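Local coordinates for StiE protein (Stigmatella aurantiaca, PDB 6ECX) that methylates an oxygen of polyketide intermediates with S-adenosylmethionine as methyl donor, acting as the O-methyltransferase domain of a multifunctional polyketide synthase, at residues F95-G100 with E126-R131; D116-S121 with R142-D147; Q109-K114 with Q138-I143; L161-A166 with L188-D193. One frame throughout, in Å; residues are numbered along the deposited sequence. Where two conformers were deposited one is given.

From the N terminus, the chain first opens contact 1 in the glycine loop after strand 91-94. It then passes helix 101-109, opens contact 3 in the following turn and contact 2 on strand 114-119. Helix 122-134 closes contact 1 against 95-100. The next turn and strand 141-145 close contact 3 and then contact 2, which share Arg142 and Ile143. Contact 1 therefore crosses contacts 2 and 3. Contact 4 follows in series and pairs strands 157-163 and 187-196 near the centre of the chain. Contacts 1, 2 and 4 touch S-adenosylmethionine. Contact 3 lies at the surface, where the strand pair of contact 2 begins.

Contact 1: residues F95-G100 with E126-R131; sequences FGCGHG and EVCKQR. With SAM (S-adenosylmethionine), chain B.
Cys128 lays its thiol against the backbone of the turn from Cys97 to Gly100. Cys128 SG is 3.1 Å from Gly98 O and 3.4 Å from Gly100 N. It stands beside its own backbone N, opposite the carbonyl carbon (chi1 -73°), and this turns it off helix 122-134 toward the loop. Cys97 SG approaches from the loop side and stops 4.0 Å from Cys128 SG, a packing contact between two thiols. Gly98 O is buried here without a partner in the model. So is His99 ND1, which has Val127 CG1 as a neighbour at 4.2 Å; ring and methyl meet at a slant.

One turn further along the helix, Arg131 bends at chi3 (73°) and brings NH1 to His99 O, near the guanidinium plane. The modelled separation is very short, so the exact length of this bond is doubtful. NH1 is also bonded to Ser101 OG, at the start of helix 101-109.

The loop itself is a type II' turn, closed by Gly100 N to Cys97 O at 2.8 Å. Gly98 and Gly100 both have positive phi. The other side of the loop holds the cofactor. The amino N of S-adenosylmethionine donates to Gly96 O at 2.9 Å. Gly98 N gives a weak bond to the ribose O3' at 3.0 Å. Gly100 then serves as N-cap residue of helix 101-109. A glycine-rich turn between the first strand and its helix, with its backbone laid against the cofactor, is the hallmark S-adenosylmethionine-binding loop of Rossmann-like class I methyltransferases.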
# COMPACT_ATOMS: atom_id res chain seq x y z
N PHE A 95 -9.13 -2.86 -1.80
CA PHE A 95 -9.14 -4.29 -2.07
C PHE A 95 -8.21 -5.10 -1.16
O PHE A 95 -8.08 -6.31 -1.36
CB PHE A 95 -8.87 -4.59 -3.56
CG PHE A 95 -7.54 -4.14 -4.08
CD1 PHE A 95 -6.43 -4.96 -3.95
CD2 PHE A 95 -7.41 -2.96 -4.78
CE1 PHE A 95 -5.20 -4.58 -4.48
CE2 PHE A 95 -6.19 -2.58 -5.33
CZ PHE A 95 -5.09 -3.38 -5.18
N GLY A 96 -7.63 -4.48 -0.14
CA GLY A 96 -6.94 -5.22 0.90
C GLY A 96 -6.92 -4.38 2.16
O GLY A 96 -5.89 -3.81 2.51
N CYS A 97 -8.06 -4.32 2.86
CA CYS A 97 -8.34 -3.19 3.74
C CYS A 97 -7.76 -3.31 5.15
O CYS A 97 -7.96 -2.40 5.96
CB CYS A 97 -9.86 -2.95 3.81
SG CYS A 97 -10.83 -4.33 4.49
N GLY A 98 -7.02 -4.38 5.46
CA GLY A 98 -6.34 -4.45 6.75
C GLY A 98 -7.29 -4.29 7.93
O GLY A 98 -8.28 -5.01 8.06
N HIS A 99 -6.96 -3.34 8.82
CA HIS A 99 -7.79 -3.02 9.98
C HIS A 99 -8.75 -1.87 9.72
O HIS A 99 -9.33 -1.33 10.67
CB HIS A 99 -6.91 -2.69 11.19
CG HIS A 99 -6.10 -3.85 11.68
ND1 HIS A 99 -6.56 -5.15 11.66
CD2 HIS A 99 -4.85 -3.91 12.20
CE1 HIS A 99 -5.64 -5.95 12.15
NE2 HIS A 99 -4.59 -5.23 12.48
N GLY A 100 -8.90 -1.46 8.46
CA GLY A 100 -9.92 -0.51 8.07
C GLY A 100 -9.59 0.95 8.30
O GLY A 100 -10.46 1.80 8.06
N GLU A 126 -13.72 -9.01 11.09
CA GLU A 126 -14.41 -8.74 12.36
C GLU A 126 -13.95 -7.42 12.95
O GLU A 126 -14.77 -6.61 13.40
CB GLU A 126 -14.15 -9.88 13.34
CG GLU A 126 -14.71 -11.20 12.91
CD GLU A 126 -14.27 -12.33 13.82
OE1 GLU A 126 -13.60 -12.05 14.84
OE2 GLU A 126 -14.62 -13.49 13.52
N VAL A 127 -12.64 -7.17 12.96
CA VAL A 127 -12.12 -5.92 13.50
C VAL A 127 -12.65 -4.74 12.70
O VAL A 127 -13.19 -3.77 13.27
CB VAL A 127 -10.58 -5.94 13.52
CG1 VAL A 127 -10.03 -4.56 13.89
CG2 VAL A 127 -10.09 -7.01 14.49
N CYS A 128 -12.50 -4.78 11.38
CA CYS A 128 -13.00 -3.70 10.53
C CYS A 128 -14.46 -3.39 10.85
O CYS A 128 -14.82 -2.23 11.08
CB CYS A 128 -12.85 -4.07 9.06
SG CYS A 128 -11.14 -4.00 8.51
N LYS A 129 -15.32 -4.42 10.87
CA LYS A 129 -16.74 -4.18 11.12
C LYS A 129 -16.96 -3.52 12.47
O LYS A 129 -17.79 -2.62 12.60
CB LYS A 129 -17.52 -5.49 11.02
CG LYS A 129 -17.59 -6.04 9.59
CD LYS A 129 -18.36 -7.36 9.54
CE LYS A 129 -18.58 -7.81 8.11
NZ LYS A 129 -19.25 -9.15 8.05
N GLN A 130 -16.22 -3.96 13.49
CA GLN A 130 -16.43 -3.39 14.82
C GLN A 130 -15.99 -1.93 14.85
O GLN A 130 -16.72 -1.06 15.34
CB GLN A 130 -15.69 -4.21 15.87
CG GLN A 130 -15.63 -3.55 17.24
CD GLN A 130 -14.45 -2.59 17.38
OE1 GLN A 130 -14.60 -1.46 17.85
NE2 GLN A 130 -13.27 -3.04 16.97
N ARG A 131 -14.78 -1.66 14.35
CA ARG A 131 -14.27 -0.29 14.34
C ARG A 131 -15.16 0.62 13.50
O ARG A 131 -15.36 1.79 13.85
CB ARG A 131 -12.84 -0.26 13.82
CG ARG A 131 -11.80 -0.99 14.71
CD ARG A 131 -10.39 -0.84 14.09
NE ARG A 131 -9.86 0.52 14.23
CZ ARG A 131 -9.11 1.15 13.33
NH1 ARG A 131 -8.80 0.57 12.17
NH2 ARG A 131 -8.68 2.39 13.57
N SAM B . -4.01 -1.70 3.11
CA SAM B . -3.94 -1.94 4.55
C SAM B . -3.03 -0.92 5.22
O SAM B . -2.30 -0.22 4.53
OXT SAM B . -3.01 -0.77 6.45
CB SAM B . -3.44 -3.35 4.82
CG SAM B . -2.16 -3.73 4.08
SD SAM B . -1.57 -5.34 4.65
CE SAM B . 0.22 -5.14 4.44
C5' SAM B . -2.11 -6.45 3.32
C4' SAM B . -3.62 -6.66 3.30
O4' SAM B . -4.07 -7.28 2.10
C3' SAM B . -4.17 -7.53 4.43
O3' SAM B . -5.31 -6.84 4.93
C2' SAM B . -4.63 -8.81 3.75
O2' SAM B . -5.74 -9.43 4.37
C1' SAM B . -5.04 -8.27 2.39
N9 SAM B . -5.08 -9.25 1.28
C8 SAM B . -4.04 -10.05 0.87
N7 SAM B . -4.46 -10.79 -0.19
C5 SAM B . -5.75 -10.48 -0.46
C6 SAM B . -6.65 -10.92 -1.41
N6 SAM B . -6.30 -11.84 -2.31
N1 SAM B . -7.94 -10.39 -1.45
C2 SAM B . -8.32 -9.43 -0.54
N3 SAM B . -7.41 -9.00 0.40
C4 SAM B . -6.15 -9.51 0.46

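Contact 2: residues D116-S121 with R142-D147; sequences DGYTIS and RIFQRD. With SAM (S-adenosylmethionine), chain B.
Arg142 grips Asp116 side-on with two nitrogens. Arg142 NE reaches Asp116 OD1 at 2.8 Å, and Arg142 NH2 reaches Asp116 OD2 at 2.9 Å and 173°. A bend at chi3 (-59°) turns the guanidinium to the carboxylate. Both oxygens lie close to the guanidinium plane, but the nitrogens come from above the carboxylate plane. Asp116 OD2 is also bonded to Tyr157 OH, and Arg142 NH2 to Pro154 O. The salt bridge spans two parallel strands of a beta-alpha-beta crossover, whose helix 122-134 joins them.

Next comes the phenol of Tyr118. Arg146 holds its OH with NE at 3.0 Å and with NH2, both in the guanidinium plane. The backbone O of Asp152 is a further partner of this hydroxyl.

The backbone ladder runs from Gly117 N to Arg142 O, Phe144 N to Gly117 O and Thr119 N to Phe144 O. Beyond it, the Gln145 amide gives NE2 to Ile120 O at 3.3 Å, from above the carbonyl plane.

Packing gathers round the Tyr118 ring. Arg146 CB sits over the centre of one face, a CH-pi contact of 3.7 Å to the ring centroid. Phe144 meets the ring obliquely, with its CB 3.7 Å from Tyr118 CD1.

At the C-terminal ends the strands frame the adenosine. Thr119 OG1, bonded to Gln124, lies near the ribose. Ile120 CG2 packs on the adenine, 3.4 Å from N1. Asp147, whose OD2 pairs with Lys150, accepts adenine N6 at OD1, 3.0 Å away and at 162°.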
# COMPACT_ATOMS: atom_id res chain seq x y z
N ASP A 116 -16.29 0.43 0.35
CA ASP A 116 -16.30 -1.01 0.61
C ASP A 116 -14.88 -1.51 0.78
O ASP A 116 -13.95 -1.02 0.14
CB ASP A 116 -16.98 -1.77 -0.54
CG ASP A 116 -18.45 -1.39 -0.69
OD1 ASP A 116 -19.10 -1.22 0.36
OD2 ASP A 116 -18.96 -1.24 -1.83
N GLY A 117 -14.70 -2.49 1.65
CA GLY A 117 -13.39 -3.11 1.84
C GLY A 117 -13.48 -4.61 1.71
O GLY A 117 -14.46 -5.23 2.15
N TYR A 118 -12.45 -5.20 1.09
CA TYR A 118 -12.26 -6.65 1.07
C TYR A 118 -10.99 -7.00 1.83
O TYR A 118 -9.96 -6.33 1.67
CB TYR A 118 -12.10 -7.21 -0.36
CG TYR A 118 -13.35 -7.50 -1.17
CD1 TYR A 118 -14.60 -7.10 -0.74
CD2 TYR A 118 -13.26 -8.17 -2.39
CE1 TYR A 118 -15.72 -7.37 -1.48
CE2 TYR A 118 -14.38 -8.44 -3.15
CZ TYR A 118 -15.62 -8.04 -2.68
OH TYR A 118 -16.77 -8.30 -3.40
N THR A 119 -11.06 -8.05 2.64
CA THR A 119 -9.86 -8.67 3.19
C THR A 119 -10.10 -10.17 3.25
O THR A 119 -11.23 -10.63 3.44
CB THR A 119 -9.53 -8.14 4.60
OG1 THR A 119 -8.39 -8.83 5.13
CG2 THR A 119 -10.71 -8.32 5.53
N ILE A 120 -9.03 -10.96 3.07
CA ILE A 120 -9.18 -12.41 3.16
C ILE A 120 -9.07 -12.91 4.59
O ILE A 120 -9.41 -14.07 4.85
CB ILE A 120 -8.15 -13.15 2.29
CG1 ILE A 120 -6.73 -12.77 2.69
CG2 ILE A 120 -8.42 -12.90 0.81
CD1 ILE A 120 -5.67 -13.47 1.86
N SER A 121 -8.63 -12.07 5.52
CA SER A 121 -8.52 -12.47 6.92
C SER A 121 -9.87 -12.32 7.61
O SER A 121 -10.41 -11.20 7.70
CB SER A 121 -7.47 -11.63 7.62
OG SER A 121 -7.53 -11.82 9.03
N ARG A 142 -18.94 -0.88 4.08
CA ARG A 142 -19.19 -2.31 4.18
C ARG A 142 -17.87 -3.07 4.10
O ARG A 142 -16.97 -2.71 3.33
CB ARG A 142 -20.14 -2.82 3.09
CG ARG A 142 -21.51 -2.15 3.05
CD ARG A 142 -22.30 -2.68 1.88
NE ARG A 142 -21.63 -2.45 0.60
CZ ARG A 142 -22.07 -2.93 -0.56
NH1 ARG A 142 -23.18 -3.66 -0.57
NH2 ARG A 142 -21.43 -2.68 -1.69
N ILE A 143 -17.76 -4.13 4.90
CA ILE A 143 -16.58 -4.97 4.99
C ILE A 143 -16.95 -6.38 4.57
O ILE A 143 -18.00 -6.90 4.97
CB ILE A 143 -15.99 -4.99 6.41
CG1 ILE A 143 -15.73 -3.55 6.90
CG2 ILE A 143 -14.72 -5.84 6.46
CD1 ILE A 143 -14.62 -2.84 6.10
N PHE A 144 -16.10 -7.01 3.77
CA PHE A 144 -16.34 -8.38 3.34
C PHE A 144 -15.06 -9.18 3.46
O PHE A 144 -13.98 -8.69 3.12
CB PHE A 144 -16.82 -8.46 1.88
CG PHE A 144 -18.06 -7.65 1.59
CD1 PHE A 144 -17.97 -6.30 1.25
CD2 PHE A 144 -19.31 -8.25 1.60
CE1 PHE A 144 -19.10 -5.56 0.95
CE2 PHE A 144 -20.45 -7.51 1.30
CZ PHE A 144 -20.35 -6.17 0.97
N GLN A 145 -15.18 -10.41 3.96
CA GLN A 145 -14.10 -11.39 3.89
C GLN A 145 -14.19 -12.05 2.53
O GLN A 145 -14.90 -13.03 2.33
CB GLN A 145 -14.20 -12.42 5.02
CG GLN A 145 -12.95 -13.29 5.16
CD GLN A 145 -13.19 -14.51 6.03
OE1 GLN A 145 -14.30 -14.74 6.51
NE2 GLN A 145 -12.14 -15.29 6.25
N ARG A 146 -13.48 -11.47 1.55
CA ARG A 146 -13.55 -11.95 0.18
C ARG A 146 -12.19 -11.77 -0.47
O ARG A 146 -11.34 -11.01 0.01
CB ARG A 146 -14.65 -11.21 -0.63
CG ARG A 146 -16.06 -11.37 -0.05
CD ARG A 146 -17.09 -11.71 -1.09
NE ARG A 146 -17.71 -10.51 -1.64
CZ ARG A 146 -19.00 -10.20 -1.52
NH1 ARG A 146 -19.82 -11.02 -0.88
NH2 ARG A 146 -19.46 -9.09 -2.05
N ASP A 147 -11.97 -12.51 -1.56
CA ASP A 147 -10.69 -12.56 -2.25
C ASP A 147 -10.77 -11.70 -3.49
O ASP A 147 -11.54 -12.00 -4.42
CB ASP A 147 -10.34 -14.01 -2.60
CG ASP A 147 -8.95 -14.15 -3.25
OD1 ASP A 147 -8.48 -13.21 -3.93
OD2 ASP A 147 -8.34 -15.22 -3.07
N SAM B . -4.01 -1.70 3.11
CA SAM B . -3.94 -1.94 4.55
C SAM B . -3.03 -0.92 5.22
O SAM B . -2.30 -0.22 4.53
OXT SAM B . -3.01 -0.77 6.45
CB SAM B . -3.44 -3.35 4.82
CG SAM B . -2.16 -3.73 4.08
SD SAM B . -1.57 -5.34 4.65
CE SAM B . 0.22 -5.14 4.44
C5' SAM B . -2.11 -6.45 3.32
C4' SAM B . -3.62 -6.66 3.30
O4' SAM B . -4.07 -7.28 2.10
C3' SAM B . -4.17 -7.53 4.43
O3' SAM B . -5.31 -6.84 4.93
C2' SAM B . -4.63 -8.81 3.75
O2' SAM B . -5.74 -9.43 4.37
C1' SAM B . -5.04 -8.27 2.39
N9 SAM B . -5.08 -9.25 1.28
C8 SAM B . -4.04 -10.05 0.87
N7 SAM B . -4.46 -10.79 -0.19
C5 SAM B . -5.75 -10.48 -0.46
C6 SAM B . -6.65 -10.92 -1.41
N6 SAM B . -6.30 -11.84 -2.31
N1 SAM B . -7.94 -10.39 -1.45
C2 SAM B . -8.32 -9.43 -0.54
N3 SAM B . -7.41 -9.00 0.40
C4 SAM B . -6.15 -9.51 0.46

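Contact 3: residues Q109-K114 with Q138-I143; sequences QNEHLK and QNRIRI
Arg140 carries nearly all of this contact, lying across the backbone carbonyls of the turn from Asn110 to Leu113. The hydrogen bond across the contact runs from Arg140 NH2 to Leu113 O, at 3.0 Å and 168°. The oxygen lies in the guanidinium plane, while the donor is tilted 21° from the carbonyl plane. NH1 of Arg140 finds its partner in Gly107 O, near the end of helix 101-109. The turn is type I and is closed by Leu113 N to Asn110 O at 3.1 Å.

Other contacts are polar without being hydrogen bonds. Glu111 O sits over one face of the Arg140 guanidinium, 2.9 Å above its plane and toward the rim. It is 3.1 Å from Arg140 NE, but the angle is poor for a bond. The bend of the arginine at chi3 (-88°) swings the flat group under this carbonyl. The Glu111 carboxylate keeps off, with OE1 5.1 Å from Arg140 NH1.

Carbon atoms also meet carbonyl oxygens. Arg140 CD touches Glu111 O, at 3.2 Å, and Leu113 O. On the backbone, Lys114 CA comes within 3.5 Å of Arg140 O in a CA-H...O contact. Here the parallel strands 114-119 and 141-145 start to run together, and Arg140 and Arg142 are both backbone-bonded to Leu115.

The chemistry is that of a cation among carbonyl oxygens at the end of a helix. Such surroundings would probably favour the positive charge of Arg140. The bonds from Arg140 to Leu113 O and Gly107 O join the end of helix 101-109 and the turn after it to the residue just before strand 141-145.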
# COMPACT_ATOMS: atom_id res chain seq x y z
N GLN A 109 -13.77 11.86 7.39
CA GLN A 109 -13.43 13.18 6.90
C GLN A 109 -14.20 13.59 5.65
O GLN A 109 -14.11 14.75 5.24
CB GLN A 109 -11.92 13.23 6.65
CG GLN A 109 -11.12 12.87 7.91
CD GLN A 109 -9.61 12.95 7.72
OE1 GLN A 109 -9.10 12.89 6.59
NE2 GLN A 109 -8.88 13.11 8.82
N ASN A 110 -14.99 12.69 5.05
CA ASN A 110 -15.75 12.99 3.83
C ASN A 110 -17.10 12.29 3.95
O ASN A 110 -17.24 11.13 3.55
CB ASN A 110 -15.00 12.55 2.59
CG ASN A 110 -13.56 13.02 2.58
OD1 ASN A 110 -13.27 14.11 2.09
ND2 ASN A 110 -12.66 12.21 3.14
N GLU A 111 -18.10 13.00 4.46
CA GLU A 111 -19.34 12.35 4.84
C GLU A 111 -20.13 11.84 3.65
O GLU A 111 -21.00 10.98 3.83
CB GLU A 111 -20.21 13.30 5.66
CG GLU A 111 -19.60 13.64 7.02
CD GLU A 111 -20.60 14.30 7.96
OE1 GLU A 111 -21.64 13.67 8.26
OE2 GLU A 111 -20.34 15.44 8.40
N HIS A 112 -19.87 12.34 2.44
CA HIS A 112 -20.62 11.89 1.28
C HIS A 112 -20.14 10.53 0.75
O HIS A 112 -20.88 9.89 -0.01
CB HIS A 112 -20.50 12.92 0.16
CG HIS A 112 -19.10 13.10 -0.34
ND1 HIS A 112 -18.13 13.76 0.38
CD2 HIS A 112 -18.50 12.70 -1.49
CE1 HIS A 112 -17.00 13.77 -0.30
NE2 HIS A 112 -17.20 13.13 -1.44
N LEU A 113 -18.94 10.08 1.12
CA LEU A 113 -18.36 8.88 0.51
C LEU A 113 -19.08 7.61 0.96
O LEU A 113 -19.55 7.51 2.10
CB LEU A 113 -16.88 8.75 0.87
CG LEU A 113 -15.88 9.80 0.39
CD1 LEU A 113 -14.50 9.46 0.93
CD2 LEU A 113 -15.86 9.87 -1.15
N LYS A 114 -19.14 6.64 0.05
CA LYS A 114 -19.52 5.26 0.32
C LYS A 114 -18.31 4.38 0.02
O LYS A 114 -17.72 4.50 -1.06
CB LYS A 114 -20.70 4.81 -0.56
CG LYS A 114 -21.94 5.71 -0.49
CD LYS A 114 -22.97 5.18 0.51
CE LYS A 114 -24.25 6.00 0.52
NZ LYS A 114 -25.26 5.44 1.45
N GLN A 138 -21.37 2.53 9.84
CA GLN A 138 -21.87 1.29 9.25
C GLN A 138 -22.88 1.54 8.13
O GLN A 138 -23.23 0.61 7.41
CB GLN A 138 -22.50 0.39 10.32
CG GLN A 138 -23.83 0.88 10.91
CD GLN A 138 -23.64 1.90 12.01
OE1 GLN A 138 -22.58 2.55 12.10
NE2 GLN A 138 -24.65 2.06 12.87
N ASN A 139 -23.35 2.77 7.95
CA ASN A 139 -24.23 3.02 6.83
C ASN A 139 -23.48 3.37 5.57
O ASN A 139 -24.06 3.29 4.48
CB ASN A 139 -25.22 4.13 7.17
CG ASN A 139 -25.98 3.82 8.42
OD1 ASN A 139 -25.95 4.56 9.40
ND2 ASN A 139 -26.65 2.68 8.40
N ARG A 140 -22.19 3.73 5.68
CA ARG A 140 -21.41 4.08 4.52
C ARG A 140 -20.24 3.14 4.23
O ARG A 140 -19.69 3.21 3.12
CB ARG A 140 -20.88 5.51 4.64
CG ARG A 140 -21.99 6.52 4.98
CD ARG A 140 -21.56 7.94 4.66
NE ARG A 140 -20.89 8.57 5.79
CZ ARG A 140 -19.60 8.89 5.83
NH1 ARG A 140 -19.12 9.46 6.93
NH2 ARG A 140 -18.80 8.66 4.78
N ILE A 141 -19.83 2.28 5.16
CA ILE A 141 -18.69 1.39 4.96
C ILE A 141 -19.16 -0.06 5.11
O ILE A 141 -19.69 -0.43 6.16
CB ILE A 141 -17.54 1.69 5.93
CG1 ILE A 141 -17.09 3.14 5.79
CG2 ILE A 141 -16.34 0.74 5.71
CD1 ILE A 141 -15.90 3.47 6.66
N ARG A 142 -18.94 -0.88 4.08
CA ARG A 142 -19.19 -2.31 4.18
C ARG A 142 -17.87 -3.07 4.10
O ARG A 142 -16.97 -2.71 3.33
CB ARG A 142 -20.14 -2.82 3.09
CG ARG A 142 -21.51 -2.15 3.05
CD ARG A 142 -22.30 -2.68 1.88
NE ARG A 142 -21.63 -2.45 0.60
CZ ARG A 142 -22.07 -2.93 -0.56
NH1 ARG A 142 -23.18 -3.66 -0.57
NH2 ARG A 142 -21.43 -2.68 -1.69
N ILE A 143 -17.76 -4.13 4.90
CA ILE A 143 -16.58 -4.97 4.99
C ILE A 143 -16.95 -6.38 4.57
O ILE A 143 -18.00 -6.90 4.97
CB ILE A 143 -15.99 -4.99 6.41
CG1 ILE A 143 -15.73 -3.55 6.90
CG2 ILE A 143 -14.72 -5.84 6.46
CD1 ILE A 143 -14.62 -2.84 6.10

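Contact 4: residues L161-A166 with L188-D193; sequences LGFEVA and LLIMAD. With SAM (S-adenosylmethionine), chain B.
Gly162 O is met by Ala192 N at 3.1 Å and by a water at 2.7 Å. The same water accepts from Ala166 N and lies 2.8 Å from Asp193 OD2. Its two protons cannot serve every nearby acceptor at once, so its donor bonds are probably shared. Asp193 OD2 also takes Gly167 N, and its OD1 is bonded to Tyr16.

Two more backbone bonds complete the parallel ladder. Gly162 N donates to Ile190 O, and Glu164 N to Ala192 O at 2.8 Å. These are neighbouring central strands of the class I methyltransferase sheet, and the first ends here beside the cofactor. Phe163 O takes a bond from the amino N of S-adenosylmethionine at 3.2 Å. Glu164 has left the strand with positive phi, and its OE1 is held by Tyr285.

On the face of Leu161, Phe163 and Ile190, the Ile190 CG1 branch carries the packing. It stands between its backbone N and carbonyl carbon (chi1 56°). There Ile190 CG1 lies 3.6 Å from Leu161 CD2 and 3.8 Å from Phe163 CE1. Ile190 CD1 comes in at the edge of the Phe163 ring. On the other face, Met191 CE rests 4.0 Å from Ala166 CB.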
# COMPACT_ATOMS: atom_id res chain seq x y z
N LEU A 161 -8.26 1.57 -3.87
CA LEU A 161 -7.08 1.65 -3.03
C LEU A 161 -6.44 0.27 -2.92
O LEU A 161 -7.15 -0.72 -2.66
CB LEU A 161 -7.39 2.16 -1.60
CG LEU A 161 -8.33 3.33 -1.34
CD1 LEU A 161 -8.45 3.58 0.17
CD2 LEU A 161 -7.82 4.57 -2.03
N GLY A 162 -5.12 0.21 -3.09
CA GLY A 162 -4.38 -1.02 -2.82
C GLY A 162 -3.03 -0.65 -2.25
O GLY A 162 -2.07 -0.45 -3.01
N PHE A 163 -2.93 -0.55 -0.93
CA PHE A 163 -1.69 -0.17 -0.27
C PHE A 163 -1.04 -1.45 0.24
O PHE A 163 -1.53 -2.07 1.20
CB PHE A 163 -1.93 0.83 0.87
CG PHE A 163 -2.70 2.08 0.43
CD1 PHE A 163 -2.65 2.53 -0.89
CD2 PHE A 163 -3.48 2.79 1.35
CE1 PHE A 163 -3.36 3.66 -1.30
CE2 PHE A 163 -4.19 3.92 0.96
CZ PHE A 163 -4.13 4.36 -0.38
N GLU A 164 0.04 -1.86 -0.42
CA GLU A 164 0.77 -3.09 -0.10
C GLU A 164 -0.15 -4.31 -0.13
O GLU A 164 -0.19 -5.12 0.81
CB GLU A 164 1.47 -2.96 1.25
CG GLU A 164 2.53 -1.88 1.33
CD GLU A 164 3.25 -1.87 2.67
OE1 GLU A 164 3.89 -0.84 3.00
OE2 GLU A 164 3.18 -2.88 3.40
N VAL A 165 -0.91 -4.44 -1.21
CA VAL A 165 -1.87 -5.53 -1.36
C VAL A 165 -1.61 -6.32 -2.63
O VAL A 165 -1.45 -7.54 -2.61
CB VAL A 165 -3.33 -5.01 -1.35
CG1 VAL A 165 -4.29 -6.18 -1.42
CG2 VAL A 165 -3.59 -4.14 -0.13
N ALA A 166 -1.58 -5.61 -3.77
CA ALA A 166 -1.44 -6.29 -5.06
C ALA A 166 -0.22 -7.20 -5.08
O ALA A 166 -0.24 -8.27 -5.70
CB ALA A 166 -1.38 -5.26 -6.20
N LEU A 188 -10.05 6.43 -10.58
CA LEU A 188 -8.67 6.45 -10.12
C LEU A 188 -8.31 5.19 -9.32
O LEU A 188 -9.15 4.63 -8.60
CB LEU A 188 -8.40 7.69 -9.24
CG LEU A 188 -8.76 9.06 -9.84
CD1 LEU A 188 -8.55 10.18 -8.83
CD2 LEU A 188 -7.95 9.30 -11.11
N LEU A 189 -7.06 4.77 -9.45
CA LEU A 189 -6.48 3.67 -8.67
C LEU A 189 -5.21 4.22 -8.04
O LEU A 189 -4.36 4.75 -8.76
CB LEU A 189 -6.14 2.49 -9.59
CG LEU A 189 -5.27 1.35 -9.03
CD1 LEU A 189 -6.00 0.62 -7.90
CD2 LEU A 189 -4.90 0.41 -10.17
N ILE A 190 -5.10 4.16 -6.72
CA ILE A 190 -3.85 4.55 -6.07
C ILE A 190 -3.30 3.32 -5.35
O ILE A 190 -4.05 2.58 -4.70
CB ILE A 190 -3.99 5.77 -5.15
CG1 ILE A 190 -5.05 5.58 -4.08
CG2 ILE A 190 -4.30 7.09 -5.99
CD1 ILE A 190 -5.14 6.82 -3.15
N MET A 191 -2.01 3.07 -5.52
CA MET A 191 -1.40 1.88 -4.97
C MET A 191 -0.05 2.23 -4.40
O MET A 191 0.64 3.12 -4.89
CB MET A 191 -1.22 0.79 -6.03
CG MET A 191 -2.48 0.05 -6.38
SD MET A 191 -2.11 -1.08 -7.72
CE MET A 191 -0.42 -1.54 -7.36
N ALA A 192 0.30 1.54 -3.31
CA ALA A 192 1.67 1.48 -2.83
C ALA A 192 2.14 0.05 -3.04
O ALA A 192 1.46 -0.89 -2.60
CB ALA A 192 1.75 1.89 -1.36
N ASP A 193 3.26 -0.11 -3.74
CA ASP A 193 3.78 -1.44 -3.99
C ASP A 193 5.22 -1.33 -4.49
O ASP A 193 5.78 -0.23 -4.61
CB ASP A 193 2.91 -2.22 -4.97
CG ASP A 193 2.72 -3.67 -4.54
OD1 ASP A 193 3.73 -4.33 -4.27
OD2 ASP A 193 1.56 -4.12 -4.44
N SAM B . -4.01 -1.70 3.11
CA SAM B . -3.94 -1.94 4.55
C SAM B . -3.03 -0.92 5.22
O SAM B . -2.30 -0.22 4.53
OXT SAM B . -3.01 -0.77 6.45
CB SAM B . -3.44 -3.35 4.82
CG SAM B . -2.16 -3.73 4.08
SD SAM B . -1.57 -5.34 4.65
CE SAM B . 0.22 -5.14 4.44
C5' SAM B . -2.11 -6.45 3.32
C4' SAM B . -3.62 -6.66 3.30
O4' SAM B . -4.07 -7.28 2.10
C3' SAM B . -4.17 -7.53 4.43
O3' SAM B . -5.31 -6.84 4.93
C2' SAM B . -4.63 -8.81 3.75
O2' SAM B . -5.74 -9.43 4.37
C1' SAM B . -5.04 -8.27 2.39
N9 SAM B . -5.08 -9.25 1.28
C8 SAM B . -4.04 -10.05 0.87
N7 SAM B . -4.46 -10.79 -0.19
C5 SAM B . -5.75 -10.48 -0.46
C6 SAM B . -6.65 -10.92 -1.41
N6 SAM B . -6.30 -11.84 -2.31
N1 SAM B . -7.94 -10.39 -1.45
C2 SAM B . -8.32 -9.43 -0.54
N3 SAM B . -7.41 -9.00 0.40
C4 SAM B . -6.15 -9.51 0.46
O HOH W 1 -0.85 -2.82 -3.66